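Superoxide dismutase [Mn/Fe] (Aeropyrum pernix, PDB 3AK3) catalyses the dismutation of superoxide to molecular oxygen and hydrogen peroxide at a metal centre, occupied here by iron. Local coordinates at residues I164-H169 and N177-Y182. Numbering follows the deposited sequence.
Sequences IDVWEH and NDRGSY. With FE (Fe (III) ion), chain G; EDO (1,2-ethanediol), chain Q.
Tyr182 reaches from the first turn of helix 179-186 to the strand end that carries the metal ligand Asp165. From CB, CG stands anti to the backbone N (chi1 163°), sending the phenol toward the strand. Farther along, CE2 lies 4.0 Å from Ile164 CD1 and 4.1 Å from Val166 CG1, the valine methyl standing at the ring edge, where CE2 also meets Asp165 O at 3.1 Å. At the tip, Tyr182 OH donates to this same Asp165 O over 2.8 Å, in the carbonyl plane, with a C=O...O angle of 152°; the helix thus grips the backbone of a residue whose carboxylate holds iron. Asp165 OD2 binds the metal at 2.0 Å, while OD1 accepts from Trp167 N in an Asx turn, which with the metal bond probably helps fix the carboxylate's rotation. His169 NE2, His31 and His79 supply the other protein ligands, giving the three-histidine, one-aspartate site of iron and manganese superoxide dismutases. One turn back, Arg179 lays a guanidinium face against Val166, CB to NE 3.8 Å, and its NH1 is hydrogen-bonded to Val125 O. Strand 159-165, an outer strand of the three-stranded antiparallel sheet, is joined to helix 179-186 through Tyr182, with Arg179 packing on Val166 just past the strand end; helix 111-123 packs on Ile164 and Val166, and Phe82 of helix 62-82 touches both Asp165 and Tyr182.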
ATOM      1  N   ILE B 164     -10.933 -12.520 -11.087  1.00 12.90           N
ATOM      2  CA  ILE B 164     -10.589 -12.009 -12.412  1.00 13.20           C
ATOM      3  C   ILE B 164      -9.320 -11.166 -12.332  1.00 12.85           C
ATOM      4  O   ILE B 164      -9.224 -10.219 -11.541  1.00 11.53           O
ATOM      5  CB  ILE B 164     -11.743 -11.222 -13.106  1.00 13.91           C
ATOM      6  CG1 ILE B 164     -11.340 -10.893 -14.551  1.00 13.99           C
ATOM      7  CG2 ILE B 164     -12.168  -9.997 -12.277  1.00 13.43           C
ATOM      8  CD1 ILE B 164     -12.307  -9.987 -15.312  1.00 14.60           C
ATOM      9  N   ASP B 165      -8.343 -11.518 -13.150  1.00 12.65           N
ATOM     10  CA  ASP B 165      -7.103 -10.782 -13.213  1.00 12.51           C
ATOM     11  C   ASP B 165      -7.317  -9.555 -14.071  1.00 13.41           C
ATOM     12  O   ASP B 165      -7.654  -9.665 -15.254  1.00 13.64           O
ATOM     13  CB  ASP B 165      -6.013 -11.698 -13.778  1.00 12.38           C
ATOM     14  CG  ASP B 165      -4.622 -11.099 -13.739  1.00 13.12           C
ATOM     15  OD1 ASP B 165      -4.404  -9.951 -13.287  1.00 13.83           O
ATOM     16  OD2 ASP B 165      -3.716 -11.812 -14.205  1.00 14.59           O
ATOM     17  N   VAL B 166      -7.173  -8.381 -13.469  1.00 12.85           N
ATOM     18  CA  VAL B 166      -7.220  -7.139 -14.224  1.00 13.23           C
ATOM     19  C   VAL B 166      -5.893  -6.379 -14.217  1.00 12.97           C
ATOM     20  O   VAL B 166      -5.851  -5.164 -14.427  1.00 13.86           O
ATOM     21  CB  VAL B 166      -8.411  -6.223 -13.816  1.00 13.14           C
ATOM     22  CG1 VAL B 166      -9.741  -6.865 -14.213  1.00 13.89           C
ATOM     23  CG2 VAL B 166      -8.369  -5.864 -12.312  1.00 13.76           C
ATOM     24  N   TRP B 167      -4.789  -7.097 -13.999  1.00 12.27           N
ATOM     25  CA  TRP B 167      -3.489  -6.547 -14.388  1.00 12.67           C
ATOM     26  C   TRP B 167      -3.475  -6.290 -15.894  1.00 13.16           C
ATOM     27  O   TRP B 167      -4.165  -6.985 -16.657  1.00 13.22           O
ATOM     28  CB  TRP B 167      -2.365  -7.510 -14.064  1.00 12.75           C
ATOM     29  CG  TRP B 167      -1.986  -7.616 -12.594  1.00 12.58           C
ATOM     30  CD1 TRP B 167      -2.782  -7.999 -11.549  1.00 13.69           C
ATOM     31  CD2 TRP B 167      -0.681  -7.392 -12.050  1.00 13.50           C
ATOM     32  NE1 TRP B 167      -2.045  -8.002 -10.370  1.00 12.37           N
ATOM     33  CE2 TRP B 167      -0.756  -7.639 -10.658  1.00 12.93           C
ATOM     34  CE3 TRP B 167       0.551  -7.007 -12.606  1.00 13.47           C
ATOM     35  CZ2 TRP B 167       0.360  -7.514  -9.812  1.00 13.43           C
ATOM     36  CZ3 TRP B 167       1.664  -6.886 -11.758  1.00 12.87           C
ATOM     37  CH2 TRP B 167       1.551  -7.135 -10.379  1.00 13.32           C
ATOM     38  N   GLU B 168      -2.700  -5.304 -16.320  1.00 14.28           N
ATOM     39  CA  GLU B 168      -2.693  -4.909 -17.724  1.00 14.65           C
ATOM     40  C   GLU B 168      -2.264  -6.062 -18.624  1.00 15.08           C
ATOM     41  O   GLU B 168      -2.824  -6.245 -19.699  1.00 15.69           O
ATOM     42  CB  GLU B 168      -1.847  -3.660 -17.930  1.00 14.25           C
ATOM     43  CG  GLU B 168      -2.440  -2.459 -17.192  1.00 16.15           C
ATOM     44  CD  GLU B 168      -1.624  -1.196 -17.328  1.00 14.47           C
ATOM     45  OE1 GLU B 168      -0.372  -1.261 -17.301  1.00 16.68           O
ATOM     46  OE2 GLU B 168      -2.258  -0.128 -17.450  1.00 18.06           O
ATOM     47  N   HIS B 169      -1.318  -6.882 -18.171  1.00 15.31           N
ATOM     48  CA  HIS B 169      -0.868  -8.020 -18.987  1.00 15.14           C
ATOM     49  C   HIS B 169      -1.967  -9.044 -19.281  1.00 14.97           C
ATOM     50  O   HIS B 169      -1.821  -9.871 -20.194  1.00 16.10           O
ATOM     51  CB  HIS B 169       0.317  -8.727 -18.333  1.00 14.83           C
ATOM     52  CG  HIS B 169      -0.003  -9.349 -17.013  1.00 14.08           C
ATOM     53  ND1 HIS B 169       0.541  -8.886 -15.836  1.00 14.37           N
ATOM     54  CD2 HIS B 169      -0.806 -10.388 -16.679  1.00 14.70           C
ATOM     55  CE1 HIS B 169       0.082  -9.612 -14.830  1.00 13.82           C
ATOM     56  NE2 HIS B 169      -0.726 -10.538 -15.316  1.00 16.22           N
ATOM     57  N   ASN B 177      -6.247  -0.564 -23.861  1.00 18.03           N
ATOM     58  CA  ASN B 177      -6.665   0.105 -22.626  1.00 18.00           C
ATOM     59  C   ASN B 177      -8.082  -0.237 -22.162  1.00 18.01           C
ATOM     60  O   ASN B 177      -8.473   0.102 -21.036  1.00 18.67           O
ATOM     61  CB  ASN B 177      -6.558   1.615 -22.803  1.00 18.27           C
ATOM     62  CG  ASN B 177      -7.484   2.123 -23.878  1.00 19.81           C
ATOM     63  OD1 ASN B 177      -7.286   1.852 -25.062  1.00 21.57           O
ATOM     64  ND2 ASN B 177      -8.516   2.846 -23.471  1.00 20.41           N
ATOM     65  N   ASP B 178      -8.853  -0.891 -23.028  1.00 18.05           N
ATOM     66  CA  ASP B 178     -10.251  -1.157 -22.748  1.00 17.89           C
ATOM     67  C   ASP B 178     -10.420  -2.364 -21.823  1.00 17.32           C
ATOM     68  O   ASP B 178     -10.890  -3.433 -22.235  1.00 17.40           O
ATOM     69  CB  ASP B 178     -11.032  -1.350 -24.055  1.00 18.20           C
ATOM     70  CG  ASP B 178     -12.526  -1.125 -23.891  1.00 19.60           C
ATOM     71  OD1 ASP B 178     -13.194  -0.910 -24.931  1.00 22.29           O
ATOM     72  OD2 ASP B 178     -13.038  -1.168 -22.749  1.00 21.94           O
ATOM     73  N   ARG B 179     -10.042  -2.167 -20.557  1.00 17.37           N
ATOM     74  CA  ARG B 179     -10.296  -3.136 -19.495  1.00 17.10           C
ATOM     75  C   ARG B 179     -11.778  -3.500 -19.395  1.00 16.57           C
ATOM     76  O   ARG B 179     -12.128  -4.656 -19.155  1.00 16.50           O
ATOM     77  CB  ARG B 179      -9.788  -2.613 -18.142  1.00 17.26           C
ATOM     78  CG  ARG B 179     -10.094  -3.557 -16.970  1.00 16.78           C
ATOM     79  CD  ARG B 179      -9.891  -2.873 -15.630  1.00 18.66           C
ATOM     80  NE  ARG B 179      -8.479  -2.698 -15.317  1.00 18.98           N
ATOM     81  CZ  ARG B 179      -8.039  -2.028 -14.254  1.00 20.93           C
ATOM     82  NH1 ARG B 179      -8.906  -1.461 -13.431  1.00 21.19           N
ATOM     83  NH2 ARG B 179      -6.742  -1.915 -14.025  1.00 21.46           N
ATOM     84  N   GLY B 180     -12.639  -2.500 -19.601  1.00 17.21           N
ATOM     85  CA  GLY B 180     -14.076  -2.691 -19.553  1.00 16.81           C
ATOM     86  C   GLY B 180     -14.557  -3.774 -20.505  1.00 16.41           C
ATOM     87  O   GLY B 180     -15.327  -4.641 -20.110  1.00 17.33           O
ATOM     88  N   SER B 181     -14.072  -3.725 -21.749  1.00 16.85           N
ATOM     89  CA  SER B 181     -14.426  -4.719 -22.762  1.00 17.52           C
ATOM     90  C   SER B 181     -13.907  -6.101 -22.362  1.00 16.89           C
ATOM     91  O   SER B 181     -14.605  -7.107 -22.499  1.00 17.19           O
ATOM     92  CB  SER B 181     -13.871  -4.309 -24.127  1.00 17.97           C
ATOM     93  OG  SER B 181     -14.259  -5.231 -25.125  1.00 20.35           O
ATOM     94  N   TYR B 182     -12.685  -6.134 -21.838  1.00 16.78           N
ATOM     95  CA  TYR B 182     -12.109  -7.383 -21.346  1.00 16.29           C
ATOM     96  C   TYR B 182     -12.975  -8.013 -20.266  1.00 16.00           C
ATOM     97  O   TYR B 182     -13.306  -9.190 -20.331  1.00 16.49           O
ATOM     98  CB  TYR B 182     -10.695  -7.140 -20.816  1.00 16.44           C
ATOM     99  CG  TYR B 182     -10.146  -8.230 -19.916  1.00 15.81           C
ATOM    100  CD1 TYR B 182      -9.852  -9.499 -20.412  1.00 16.67           C
ATOM    101  CD2 TYR B 182      -9.873  -7.969 -18.571  1.00 15.93           C
ATOM    102  CE1 TYR B 182      -9.336 -10.495 -19.584  1.00 16.42           C
ATOM    103  CE2 TYR B 182      -9.354  -8.949 -17.744  1.00 16.64           C
ATOM    104  CZ  TYR B 182      -9.087 -10.206 -18.249  1.00 16.05           C
ATOM    105  OH  TYR B 182      -8.562 -11.183 -17.433  1.00 15.37           O
TER
HETATM  106 FE    FE G 215      -1.729 -12.031 -14.044  1.00 13.83          FE
HETATM  107  C1  EDO Q 217      -7.484   4.450 -20.251  1.00 34.15           C
HETATM  108  O1  EDO Q 217      -8.751   4.047 -20.782  1.00 32.58           O
HETATM  109  C2  EDO Q 217      -7.226   3.714 -18.941  1.00 34.52           C
HETATM  110  O2  EDO Q 217      -6.230   4.412 -18.187  1.00 36.41           O
HETATM  111  O   HOH W   1      -1.652 -10.694 -12.461  1.00 15.16           O
HETATM  112  O   HOH W   2       0.479 -12.392 -13.759  1.00 16.30           O